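Local coordinates for glycosyl hydrolases family 31 family protein (Aspergillus niger, PDB 6DRU), which releases alpha-xylose from the non-reducing end of xyloglucan oligosaccharides as an alpha-xylosidase of glycoside hydrolase family 31, at residues Val180-Lys185 and Gly226-Leu231; Ser165-Val170 and Gly197-Gly202; Gln292-Leu297 and Asp331-Ala336. All blocks are in the same frame, centred on the assembly; numbering follows the deposited sequence.

Contact 1 of 3, residues Val180-Lys185 and Gly226-Leu231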
ATOM      1  N   VAL A 180     -12.629  25.239   7.182  1.00 53.55           N
ATOM      2  CA  VAL A 180     -13.067  26.191   8.197  1.00 55.79           C
ATOM      3  C   VAL A 180     -14.429  26.704   7.751  1.00 55.51           C
ATOM      4  O   VAL A 180     -14.531  27.374   6.716  1.00 60.76           O
ATOM      5  CB  VAL A 180     -12.079  27.353   8.378  1.00 52.75           C
ATOM      6  CG1 VAL A 180     -12.666  28.409   9.302  1.00 43.31           C
ATOM      7  CG2 VAL A 180     -10.752  26.846   8.917  1.00 48.29           C
ATOM      8  N   PHE A 181     -15.474  26.387   8.513  1.00 51.39           N
ATOM      9  CA  PHE A 181     -16.820  26.764   8.112  1.00 57.99           C
ATOM     10  C   PHE A 181     -17.624  27.238   9.311  1.00 57.91           C
ATOM     11  O   PHE A 181     -17.346  26.869  10.455  1.00 55.05           O
ATOM     12  CB  PHE A 181     -17.551  25.602   7.418  1.00 58.17           C
ATOM     13  CG  PHE A 181     -17.972  24.492   8.345  1.00 55.74           C
ATOM     14  CD1 PHE A 181     -19.236  24.490   8.920  1.00 55.91           C
ATOM     15  CD2 PHE A 181     -17.122  23.434   8.614  1.00 55.08           C
ATOM     16  CE1 PHE A 181     -19.632  23.466   9.762  1.00 51.99           C
ATOM     17  CE2 PHE A 181     -17.515  22.406   9.451  1.00 56.83           C
ATOM     18  CZ  PHE A 181     -18.771  22.423  10.027  1.00 49.21           C
ATOM     19  N   MET A 182     -18.626  28.069   9.030  1.00 59.08           N
ATOM     20  CA  MET A 182     -19.623  28.485  10.004  1.00 60.38           C
ATOM     21  C   MET A 182     -20.956  27.833   9.669  1.00 56.91           C
ATOM     22  O   MET A 182     -21.293  27.653   8.494  1.00 55.00           O
ATOM     23  CB  MET A 182     -19.799  30.006  10.019  1.00 54.45           C
ATOM     24  CG  MET A 182     -18.557  30.798  10.374  1.00 59.49           C
ATOM     25  SD  MET A 182     -18.914  32.566  10.440  1.00 57.41           S
ATOM     26  CE  MET A 182     -19.654  32.829   8.829  1.00 54.08           C
ATOM     27  N   SER A 183     -21.709  27.480  10.703  1.00 52.91           N
ATOM     28  CA  SER A 183     -23.058  26.961  10.553  1.00 61.59           C
ATOM     29  C   SER A 183     -24.057  27.970  11.106  1.00 61.88           C
ATOM     30  O   SER A 183     -23.765  28.697  12.060  1.00 62.06           O
ATOM     31  CB  SER A 183     -23.218  25.617  11.267  1.00 57.97           C
ATOM     32  OG  SER A 183     -24.556  25.160  11.197  1.00 61.21           O
ATOM     33  N   ASN A 184     -25.241  28.013  10.494  1.00 63.73           N
ATOM     34  CA  ASN A 184     -26.282  28.907  10.986  1.00 65.29           C
ATOM     35  C   ASN A 184     -26.871  28.452  12.316  1.00 65.59           C
ATOM     36  O   ASN A 184     -27.642  29.206  12.918  1.00 66.97           O
ATOM     37  CB  ASN A 184     -27.389  29.061   9.940  1.00 52.50           C
ATOM     38  CG  ASN A 184     -28.011  27.740   9.546  1.00 62.56           C
ATOM     39  OD1 ASN A 184     -27.492  26.673   9.873  1.00 81.69           O
ATOM     40  ND2 ASN A 184     -29.131  27.803   8.837  1.00 63.64           N
ATOM     41  N   LYS A 185     -26.526  27.253  12.792  1.00 57.90           N
ATOM     42  CA  LYS A 185     -26.925  26.843  14.132  1.00 53.33           C
ATOM     43  C   LYS A 185     -26.185  27.604  15.221  1.00 65.42           C
ATOM     44  O   LYS A 185     -26.556  27.490  16.394  1.00 74.44           O
ATOM     45  CB  LYS A 185     -26.703  25.342  14.319  1.00 53.26           C
ATOM     46  CG  LYS A 185     -27.787  24.476  13.710  1.00 66.33           C
ATOM     47  CD  LYS A 185     -27.692  23.045  14.206  1.00 67.63           C
ATOM     48  CE  LYS A 185     -28.784  22.183  13.598  1.00 77.06           C
ATOM     49  NZ  LYS A 185     -28.485  20.731  13.726  1.00 80.00           N
ATOM     50  N   GLY A 226     -27.412  34.009  14.763  1.00 64.96           N
ATOM     51  CA  GLY A 226     -27.392  35.279  14.073  1.00 73.16           C
ATOM     52  C   GLY A 226     -26.153  36.115  14.307  1.00 71.25           C
ATOM     53  O   GLY A 226     -25.948  37.103  13.590  1.00 79.77           O
ATOM     54  N   ASP A 227     -25.314  35.745  15.270  1.00 64.82           N
ATOM     55  CA  ASP A 227     -24.162  36.553  15.658  1.00 78.30           C
ATOM     56  C   ASP A 227     -22.899  35.984  15.008  1.00 69.94           C
ATOM     57  O   ASP A 227     -22.052  35.353  15.643  1.00 68.82           O
ATOM     58  CB  ASP A 227     -24.055  36.605  17.182  1.00 79.10           C
ATOM     59  CG  ASP A 227     -23.024  37.600  17.667  1.00106.19           C
ATOM     60  OD1 ASP A 227     -21.989  37.772  16.990  1.00104.00           O
ATOM     61  OD2 ASP A 227     -23.254  38.211  18.733  1.00130.00           O
ATOM     62  N   TYR A 228     -22.789  36.230  13.701  1.00 63.04           N
ATOM     63  CA  TYR A 228     -21.661  35.721  12.930  1.00 54.50           C
ATOM     64  C   TYR A 228     -20.388  36.526  13.141  1.00 63.50           C
ATOM     65  O   TYR A 228     -19.294  35.993  12.931  1.00 60.51           O
ATOM     66  CB  TYR A 228     -22.008  35.700  11.440  1.00 52.94           C
ATOM     67  CG  TYR A 228     -23.122  34.744  11.092  1.00 57.21           C
ATOM     68  CD1 TYR A 228     -24.446  35.166  11.066  1.00 58.20           C
ATOM     69  CD2 TYR A 228     -22.852  33.413  10.798  1.00 56.79           C
ATOM     70  CE1 TYR A 228     -25.469  34.290  10.754  1.00 59.75           C
ATOM     71  CE2 TYR A 228     -23.868  32.531  10.484  1.00 61.58           C
ATOM     72  CZ  TYR A 228     -25.175  32.975  10.464  1.00 62.74           C
ATOM     73  OH  TYR A 228     -26.189  32.099  10.151  1.00 57.72           O
ATOM     74  N   ASP A 229     -20.505  37.792  13.546  1.00 68.42           N
ATOM     75  CA  ASP A 229     -19.314  38.592  13.809  1.00 67.43           C
ATOM     76  C   ASP A 229     -18.507  38.015  14.962  1.00 69.04           C
ATOM     77  O   ASP A 229     -17.276  38.129  14.978  1.00 66.59           O
ATOM     78  CB  ASP A 229     -19.706  40.041  14.094  1.00 81.55           C
ATOM     79  CG  ASP A 229     -20.230  40.755  12.864  1.00 93.30           C
ATOM     80  OD1 ASP A 229     -19.728  40.467  11.755  1.00 92.93           O
ATOM     81  OD2 ASP A 229     -21.141  41.598  13.001  1.00 99.14           O
ATOM     82  N   THR A 230     -19.180  37.391  15.931  1.00 71.36           N
ATOM     83  CA  THR A 230     -18.465  36.750  17.028  1.00 66.55           C
ATOM     84  C   THR A 230     -17.775  35.476  16.561  1.00 64.80           C
ATOM     85  O   THR A 230     -16.639  35.197  16.962  1.00 68.24           O
ATOM     86  CB  THR A 230     -19.422  36.451  18.181  1.00 67.19           C
ATOM     87  OG1 THR A 230     -19.981  37.678  18.665  1.00 79.53           O
ATOM     88  CG2 THR A 230     -18.689  35.758  19.318  1.00 73.75           C
ATOM     89  N   LEU A 231     -18.446  34.687  15.716  1.00 62.24           N
ATOM     90  CA  LEU A 231     -17.821  33.492  15.157  1.00 59.62           C
ATOM     91  C   LEU A 231     -16.516  33.836  14.449  1.00 66.88           C
ATOM     92  O   LEU A 231     -15.492  33.173  14.653  1.00 70.77           O
ATOM     93  CB  LEU A 231     -18.786  32.791  14.201  1.00 53.15           C
ATOM     94  CG  LEU A 231     -19.906  31.966  14.831  1.00 56.04           C
ATOM     95  CD1 LEU A 231     -20.810  31.387  13.756  1.00 57.83           C
ATOM     96  CD2 LEU A 231     -19.324  30.855  15.690  1.00 52.79           C
TER

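Contact 2 of 3, residues Ser165-Val170 and Gly197-Gly202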
ATOM      1  N   SER A 165     -22.936  19.692  -0.568  1.00 63.27           N
ATOM      2  CA  SER A 165     -21.777  19.639  -1.445  1.00 56.93           C
ATOM      3  C   SER A 165     -20.671  18.804  -0.815  1.00 64.99           C
ATOM      4  O   SER A 165     -20.532  18.743   0.409  1.00 60.25           O
ATOM      5  CB  SER A 165     -21.241  21.044  -1.745  1.00 49.84           C
ATOM      6  OG  SER A 165     -22.183  21.811  -2.471  1.00 87.79           O
ATOM      7  N   VAL A 166     -19.892  18.149  -1.672  1.00 63.16           N
ATOM      8  CA  VAL A 166     -18.659  17.478  -1.279  1.00 52.58           C
ATOM      9  C   VAL A 166     -17.494  18.295  -1.812  1.00 57.45           C
ATOM     10  O   VAL A 166     -17.446  18.612  -3.006  1.00 60.27           O
ATOM     11  CB  VAL A 166     -18.602  16.033  -1.799  1.00 59.03           C
ATOM     12  CG1 VAL A 166     -17.251  15.415  -1.481  1.00 42.06           C
ATOM     13  CG2 VAL A 166     -19.718  15.216  -1.188  1.00 48.00           C
ATOM     14  N   ILE A 167     -16.567  18.648  -0.929  1.00 64.76           N
ATOM     15  CA  ILE A 167     -15.425  19.485  -1.279  1.00 65.52           C
ATOM     16  C   ILE A 167     -14.161  18.661  -1.080  1.00 62.70           C
ATOM     17  O   ILE A 167     -13.782  18.354   0.058  1.00 61.68           O
ATOM     18  CB  ILE A 167     -15.382  20.774  -0.450  1.00 53.12           C
ATOM     19  CG1 ILE A 167     -16.563  21.672  -0.814  1.00 53.80           C
ATOM     20  CG2 ILE A 167     -14.079  21.513  -0.688  1.00 55.44           C
ATOM     21  CD1 ILE A 167     -17.088  22.481   0.342  1.00 59.35           C
ATOM     22  N   ASP A 168     -13.511  18.297  -2.183  1.00 65.27           N
ATOM     23  CA  ASP A 168     -12.239  17.598  -2.105  1.00 69.56           C
ATOM     24  C   ASP A 168     -11.143  18.557  -1.660  1.00 63.35           C
ATOM     25  O   ASP A 168     -11.080  19.704  -2.110  1.00 66.03           O
ATOM     26  CB  ASP A 168     -11.883  16.986  -3.459  1.00 56.59           C
ATOM     27  CG  ASP A 168     -13.018  16.175  -4.048  1.00 78.02           C
ATOM     28  OD1 ASP A 168     -13.547  15.294  -3.338  1.00 82.11           O
ATOM     29  OD2 ASP A 168     -13.385  16.424  -5.217  1.00 82.77           O
ATOM     30  N   MET A 169     -10.273  18.085  -0.769  1.00 59.51           N
ATOM     31  CA  MET A 169      -9.184  18.911  -0.252  1.00 68.12           C
ATOM     32  C   MET A 169      -7.906  18.662  -1.053  1.00 63.27           C
ATOM     33  O   MET A 169      -6.913  18.121  -0.565  1.00 69.52           O
ATOM     34  CB  MET A 169      -8.981  18.650   1.235  1.00 60.23           C
ATOM     35  CG  MET A 169     -10.073  19.241   2.105  1.00 55.46           C
ATOM     36  SD  MET A 169      -9.596  19.308   3.837  1.00 75.53           S
ATOM     37  CE  MET A 169     -10.226  17.738   4.415  1.00 60.67           C
ATOM     38  N   VAL A 170      -7.955  19.079  -2.315  1.00 60.86           N
ATOM     39  CA  VAL A 170      -6.806  19.033  -3.213  1.00 63.14           C
ATOM     40  C   VAL A 170      -6.775  20.348  -3.981  1.00 60.90           C
ATOM     41  O   VAL A 170      -7.770  20.736  -4.601  1.00 64.06           O
ATOM     42  CB  VAL A 170      -6.852  17.822  -4.168  1.00 44.17           C
ATOM     43  CG1 VAL A 170      -8.228  17.670  -4.792  1.00 59.51           C
ATOM     44  CG2 VAL A 170      -5.784  17.950  -5.243  1.00 63.41           C
ATOM     45  N   GLY A 197      -7.806  15.341   1.656  1.00 67.67           N
ATOM     46  CA  GLY A 197      -8.950  14.540   2.032  1.00 55.29           C
ATOM     47  C   GLY A 197     -10.255  14.951   1.389  1.00 56.96           C
ATOM     48  O   GLY A 197     -10.341  15.103   0.167  1.00 61.80           O
ATOM     49  N   ARG A 198     -11.282  15.143   2.212  1.00 60.08           N
ATOM     50  CA  ARG A 198     -12.640  15.252   1.708  1.00 51.20           C
ATOM     51  C   ARG A 198     -13.499  15.972   2.733  1.00 57.51           C
ATOM     52  O   ARG A 198     -13.358  15.750   3.939  1.00 52.72           O
ATOM     53  CB  ARG A 198     -13.206  13.860   1.415  1.00 51.16           C
ATOM     54  CG  ARG A 198     -14.474  13.821   0.596  1.00 59.61           C
ATOM     55  CD  ARG A 198     -15.146  12.469   0.777  1.00 53.42           C
ATOM     56  NE  ARG A 198     -14.172  11.380   0.772  1.00 61.60           N
ATOM     57  CZ  ARG A 198     -14.339  10.225   1.407  1.00 61.49           C
ATOM     58  NH1 ARG A 198     -15.442  10.004   2.108  1.00 65.97           N
ATOM     59  NH2 ARG A 198     -13.399   9.292   1.349  1.00 63.25           N
ATOM     60  N   MET A 199     -14.387  16.831   2.244  1.00 63.66           N
ATOM     61  CA  MET A 199     -15.396  17.492   3.062  1.00 55.93           C
ATOM     62  C   MET A 199     -16.765  17.054   2.566  1.00 57.23           C
ATOM     63  O   MET A 199     -17.126  17.330   1.417  1.00 67.69           O
ATOM     64  CB  MET A 199     -15.260  19.015   2.988  1.00 58.00           C
ATOM     65  CG  MET A 199     -14.296  19.616   3.994  1.00 60.19           C
ATOM     66  SD  MET A 199     -14.207  21.419   3.873  1.00 63.03           S
ATOM     67  CE  MET A 199     -12.895  21.637   2.675  1.00 53.80           C
ATOM     68  N   GLU A 200     -17.523  16.370   3.421  1.00 51.20           N
ATOM     69  CA  GLU A 200     -18.871  15.914   3.091  1.00 52.73           C
ATOM     70  C   GLU A 200     -19.872  16.691   3.936  1.00 55.30           C
ATOM     71  O   GLU A 200     -19.983  16.457   5.145  1.00 57.49           O
ATOM     72  CB  GLU A 200     -19.027  14.415   3.330  1.00 52.88           C
ATOM     73  CG  GLU A 200     -18.159  13.533   2.468  1.00 48.18           C
ATOM     74  CD  GLU A 200     -18.418  12.062   2.723  1.00 68.23           C
ATOM     75  OE1 GLU A 200     -19.322  11.749   3.528  1.00 80.22           O
ATOM     76  OE2 GLU A 200     -17.717  11.219   2.126  1.00 74.79           O
ATOM     77  N   PHE A 201     -20.609  17.596   3.302  1.00 51.47           N
ATOM     78  CA  PHE A 201     -21.676  18.327   3.980  1.00 53.97           C
ATOM     79  C   PHE A 201     -23.027  17.751   3.558  1.00 56.12           C
ATOM     80  O   PHE A 201     -23.826  18.375   2.860  1.00 60.32           O
ATOM     81  CB  PHE A 201     -21.568  19.818   3.686  1.00 45.30           C
ATOM     82  CG  PHE A 201     -20.349  20.457   4.278  1.00 53.03           C
ATOM     83  CD1 PHE A 201     -20.269  20.690   5.641  1.00 53.84           C
ATOM     84  CD2 PHE A 201     -19.279  20.815   3.477  1.00 58.72           C
ATOM     85  CE1 PHE A 201     -19.144  21.273   6.194  1.00 53.64           C
ATOM     86  CE2 PHE A 201     -18.151  21.399   4.022  1.00 54.20           C
ATOM     87  CZ  PHE A 201     -18.085  21.631   5.385  1.00 50.42           C
ATOM     88  N   GLY A 202     -23.266  16.519   4.010  1.00 58.74           N
ATOM     89  CA  GLY A 202     -24.460  15.795   3.636  1.00 51.58           C
ATOM     90  C   GLY A 202     -25.693  16.244   4.394  1.00 67.26           C
ATOM     91  O   GLY A 202     -25.641  17.062   5.313  1.00 63.77           O
TER

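Contact 3 of 3, residues Gln292-Leu297 and Asp331-Ala336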
ATOM      1  N   GLN A 292      13.624  28.745 -15.388  1.00 54.10           N
ATOM      2  CA  GLN A 292      12.766  28.403 -14.257  1.00 50.42           C
ATOM      3  C   GLN A 292      13.639  28.024 -13.068  1.00 60.17           C
ATOM      4  O   GLN A 292      14.348  27.012 -13.105  1.00 66.05           O
ATOM      5  CB  GLN A 292      11.830  27.258 -14.625  1.00 41.53           C
ATOM      6  CG  GLN A 292      10.746  27.620 -15.617  1.00 53.61           C
ATOM      7  CD  GLN A 292       9.838  26.446 -15.922  1.00 63.27           C
ATOM      8  OE1 GLN A 292       8.921  26.140 -15.162  1.00 67.72           O
ATOM      9  NE2 GLN A 292      10.097  25.776 -17.039  1.00 67.11           N
ATOM     10  N   GLY A 293      13.589  28.826 -12.010  1.00 55.62           N
ATOM     11  CA  GLY A 293      14.414  28.619 -10.839  1.00 46.38           C
ATOM     12  C   GLY A 293      15.502  29.652 -10.665  1.00 56.00           C
ATOM     13  O   GLY A 293      16.150  29.674  -9.610  1.00 55.15           O
ATOM     14  N   ASP A 294      15.734  30.501 -11.669  1.00 59.54           N
ATOM     15  CA  ASP A 294      16.724  31.565 -11.528  1.00 64.46           C
ATOM     16  C   ASP A 294      16.269  32.610 -10.518  1.00 65.89           C
ATOM     17  O   ASP A 294      17.091  33.162  -9.776  1.00 64.68           O
ATOM     18  CB  ASP A 294      16.998  32.209 -12.887  1.00 62.62           C
ATOM     19  CG  ASP A 294      17.903  31.363 -13.763  1.00 64.24           C
ATOM     20  OD1 ASP A 294      18.306  30.266 -13.321  1.00 62.63           O
ATOM     21  OD2 ASP A 294      18.213  31.794 -14.894  1.00 64.89           O
ATOM     22  N   TRP A 295      14.968  32.892 -10.476  1.00 65.21           N
ATOM     23  CA  TRP A 295      14.383  33.847  -9.537  1.00 61.98           C
ATOM     24  C   TRP A 295      15.082  35.202  -9.636  1.00 61.78           C
ATOM     25  O   TRP A 295      15.608  35.746  -8.663  1.00 60.36           O
ATOM     26  CB  TRP A 295      14.411  33.286  -8.115  1.00 53.57           C
ATOM     27  CG  TRP A 295      13.518  32.096  -7.978  1.00 59.66           C
ATOM     28  CD1 TRP A 295      12.273  31.946  -8.518  1.00 59.32           C
ATOM     29  CD2 TRP A 295      13.808  30.872  -7.296  1.00 57.68           C
ATOM     30  NE1 TRP A 295      11.762  30.714  -8.197  1.00 62.40           N
ATOM     31  CE2 TRP A 295      12.686  30.033  -7.448  1.00 56.61           C
ATOM     32  CE3 TRP A 295      14.903  30.406  -6.562  1.00 52.67           C
ATOM     33  CZ2 TRP A 295      12.627  28.758  -6.895  1.00 47.26           C
ATOM     34  CZ3 TRP A 295      14.841  29.139  -6.015  1.00 51.68           C
ATOM     35  CH2 TRP A 295      13.712  28.330  -6.184  1.00 48.95           C
ATOM     36  N   ALA A 296      15.072  35.731 -10.855  1.00 64.22           N
ATOM     37  CA  ALA A 296      15.658  37.017 -11.197  1.00 57.11           C
ATOM     38  C   ALA A 296      15.187  37.392 -12.591  1.00 56.48           C
ATOM     39  O   ALA A 296      14.951  36.519 -13.433  1.00 62.18           O
ATOM     40  CB  ALA A 296      17.190  36.974 -11.145  1.00 53.89           C
ATOM     41  N   LEU A 297      15.048  38.692 -12.825  1.00 55.21           N
ATOM     42  CA  LEU A 297      14.641  39.165 -14.138  1.00 63.90           C
ATOM     43  C   LEU A 297      15.748  38.919 -15.154  1.00 61.16           C
ATOM     44  O   LEU A 297      16.932  39.116 -14.867  1.00 53.16           O
ATOM     45  CB  LEU A 297      14.288  40.650 -14.080  1.00 56.95           C
ATOM     46  CG  LEU A 297      13.083  40.985 -13.199  1.00 59.32           C
ATOM     47  CD1 LEU A 297      12.954  42.486 -12.992  1.00 64.16           C
ATOM     48  CD2 LEU A 297      11.812  40.412 -13.801  1.00 56.19           C
ATOM     49  N   ASP A 331      18.065  23.820 -16.496  1.00 60.14           N
ATOM     50  CA  ASP A 331      18.858  24.917 -17.038  1.00 51.07           C
ATOM     51  C   ASP A 331      19.065  26.049 -16.040  1.00 51.98           C
ATOM     52  O   ASP A 331      19.841  26.967 -16.326  1.00 58.44           O
ATOM     53  CB  ASP A 331      18.215  25.464 -18.316  1.00 58.99           C
ATOM     54  CG  ASP A 331      16.716  25.660 -18.186  1.00 84.84           C
ATOM     55  OD1 ASP A 331      16.252  26.056 -17.096  1.00113.30           O
ATOM     56  OD2 ASP A 331      16.002  25.431 -19.185  1.00 95.52           O
ATOM     57  N   SER A 332      18.405  26.005 -14.885  1.00 51.17           N
ATOM     58  CA  SER A 332      18.527  27.079 -13.913  1.00 54.18           C
ATOM     59  C   SER A 332      19.935  27.131 -13.332  1.00 53.20           C
ATOM     60  O   SER A 332      20.591  26.104 -13.133  1.00 62.30           O
ATOM     61  CB  SER A 332      17.514  26.900 -12.786  1.00 51.28           C
ATOM     62  OG  SER A 332      17.660  27.921 -11.815  1.00 60.86           O
ATOM     63  N   VAL A 333      20.396  28.352 -13.047  1.00 55.27           N
ATOM     64  CA  VAL A 333      21.681  28.533 -12.386  1.00 51.19           C
ATOM     65  C   VAL A 333      21.652  28.021 -10.953  1.00 58.31           C
ATOM     66  O   VAL A 333      22.711  27.756 -10.371  1.00 75.30           O
ATOM     67  CB  VAL A 333      22.099  30.015 -12.426  1.00 42.04           C
ATOM     68  CG1 VAL A 333      22.007  30.546 -13.844  1.00 52.71           C
ATOM     69  CG2 VAL A 333      21.233  30.841 -11.484  1.00 50.73           C
ATOM     70  N   ASN A 334      20.467  27.867 -10.368  1.00 45.36           N
ATOM     71  CA  ASN A 334      20.322  27.365  -9.010  1.00 62.07           C
ATOM     72  C   ASN A 334      19.993  25.880  -8.956  1.00 61.03           C
ATOM     73  O   ASN A 334      19.852  25.334  -7.857  1.00 62.46           O
ATOM     74  CB  ASN A 334      19.238  28.157  -8.270  1.00 58.31           C
ATOM     75  CG  ASN A 334      19.538  29.642  -8.207  1.00 59.44           C
ATOM     76  OD1 ASN A 334      20.681  30.051  -8.009  1.00 58.41           O
ATOM     77  ND2 ASN A 334      18.506  30.459  -8.378  1.00 62.30           N
ATOM     78  N   TYR A 335      19.874  25.212 -10.108  1.00 52.62           N
ATOM     79  CA  TYR A 335      19.414  23.826 -10.114  1.00 61.32           C
ATOM     80  C   TYR A 335      20.362  22.909  -9.350  1.00 68.98           C
ATOM     81  O   TYR A 335      19.917  22.057  -8.572  1.00 73.08           O
ATOM     82  CB  TYR A 335      19.240  23.327 -11.546  1.00 58.57           C
ATOM     83  CG  TYR A 335      18.945  21.846 -11.621  1.00 59.05           C
ATOM     84  CD1 TYR A 335      17.782  21.323 -11.070  1.00 62.18           C
ATOM     85  CD2 TYR A 335      19.829  20.970 -12.234  1.00 63.42           C
ATOM     86  CE1 TYR A 335      17.507  19.969 -11.131  1.00 62.35           C
ATOM     87  CE2 TYR A 335      19.563  19.613 -12.301  1.00 51.91           C
ATOM     88  CZ  TYR A 335      18.401  19.119 -11.748  1.00 61.67           C
ATOM     89  OH  TYR A 335      18.127  17.772 -11.811  1.00 55.61           O
ATOM     90  N   ALA A 336      21.672  23.061  -9.562  1.00 64.93           N
ATOM     91  CA  ALA A 336      22.627  22.182  -8.895  1.00 49.75           C
ATOM     92  C   ALA A 336      22.601  22.377  -7.383  1.00 52.18           C
ATOM     93  O   ALA A 336      22.610  21.401  -6.625  1.00 53.35           O
ATOM     94  CB  ALA A 336      24.032  22.424  -9.445  1.00 47.16           C
TER
HETATM   95  O   HOH W   1      13.894  27.270 -17.541  1.00 65.52           O

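Contact 1 of 3, residues Val180-Lys185 and Gly226-Leu231
Ser183 OG is gripped twice: it accepts from Lys185 N at 3.3 Å, an ST turn, and bonds to Glu147, while the carbonyl O of Ser183 lies 4.1 Å from Tyr228 CE2. Across the contact the packing is mostly apolar, and no hydrogen bond joins the segments. Met182 reaches out from its strand and bends at its last torsion (chi3 -54°), which turns CE to Tyr228 while SD rests on Leu231. CE lies 3.8 Å from Tyr228 CD2, and SD is the same 3.8 Å from Leu231 CB. The sulfur stands at the edge of the phenol ring, 84° off its normal, a Met-aromatic contact with SD 5.4 Å from the centroid. Strand 176-183 belongs to the mixed beta sheet of the N-terminal region, and helix 228-239 follows strand 216-222 of that sheet, so the packing folds the helix back over its own sheet. Asp227 is the N-cap of this helix: its OD1 takes Thr230 N at 3.0 Å and Thr230 OG1 at 2.6 Å, both reaching one face of the carboxylate plane. Where the strand ends, Tyr228 OH approaches Asn184 CB to 3.3 Å; the hydroxyl is hydrogen-bonded to Glu622, and Tyr618 meets the ring edge-to-face. Asn184 OD1 is held by the backbone N of Gln148.

Contact 2 of 3, residues Ser165-Val170 and Gly197-Gly202
Ile167 and Met199 exchange backbone bonds as an antiparallel hydrogen-bonded pair, Ile167 N to Met199 O and Met199 N to Ile167 O each spanning 2.7 Å. Two further bonds extend the ladder: Phe201 N to Ser165 O at 3.1 Å, and Met169 N to Gly197 O, where the donor stands 63° above the carbonyl plane, at the inverse gamma turn centred on Met169. Between these, Val166 with Glu200 and Asp168 with Arg198 form the non-hydrogen-bonded pairs, and Val166 CA sends a CH...O contact to Met199 O. Apolar packing fills the face of Ile167 and Met199. The thioether of Met199 turns at chi3 (-90°) so that CE sits 3.6 Å from Ile167 CG2, and Met169, whose side chain crosses that of Met199 at about a right angle, brings CG to 3.7 Å from the same methyl. Ile167 CD1 meets the Phe201 ring at its edge, 4.0 Å from CE2. Pro177 and Pro179 of strand 176-183 cover this side. Charge gathers on the other face, where Arg198 NH1 makes a salt bridge to Glu200 OE2 (2.6 Å) nearly in its guanidinium plane, while Val166 CG1 lies alongside the arginine's CG. Asp168 pairs with Arg205 of the second subunit. Strand 166-168 is the outermost strand, within the chain, of a five-stranded antiparallel sheet; one face packs on strand 176-183's sheet, as in a beta-sandwich, the other on that subunit.

Contact 3 of 3, residues Gln292-Leu297 and Asp331-Ala336
Asp294 turns its carboxylate toward the turn that precedes helix 335-340, and OD1 accepts twice: from Val333 N at 2.8 Å on the syn side and from Ser332 OG at 2.9 Å on the anti side. The side chains of Asp294 and Val333 cross at about a right angle, with Val333 CG2 3.5 Å from OD1. Ser332 OG, swung opposite its own backbone N (chi1 178°), also accepts from Asn334 N, a capping bond at the type I turn (Ser332 to Tyr335) that leads into the helix. Asn334 points to the same loop, and its ND2 gives a bond of 2.8 Å to Gly293 O, in the carbonyl plane. That oxygen also lies 3.3 Å above one face of the Trp295 ring, toward its rim, and the amide and indole planes are 27° apart. Trp295 NE1 bonds to Trp325 O, and Trp325 lines the xylose pocket. A water joins Gln292 N to Asp331 OD1. With its other oxygen, OD2, bonded to His291, the Asp294 carboxylate is fixed in rotation, and its two OD1 donors would probably favour the ionised form. Polar groups, rather than apolar packing, thus join two loops of the TIM-barrel domain.

Overall arrangement
Contacts 1 and 2 share the N-terminal beta region and touch through Phe181 and Phe201, whose rings meet edge-to-face; along the chain their segments alternate. Contact 1 lays a helix on the sheet containing strand 176-183, whereas contact 2 pairs two strands of the sheet beside it, so side-chain packing carries the first and backbone bonds the second. All three are mostly buried; one face of contact 2 meets another subunit. Contact 3 belongs to the TIM-barrel domain, with its centre about 46 Å from that of contact 1 and on the opposite side of the chain's centre. It lies farther out, has exposed Asp331 and Val333 at its margin, and relies on side-chain hydrogen bonds and a water.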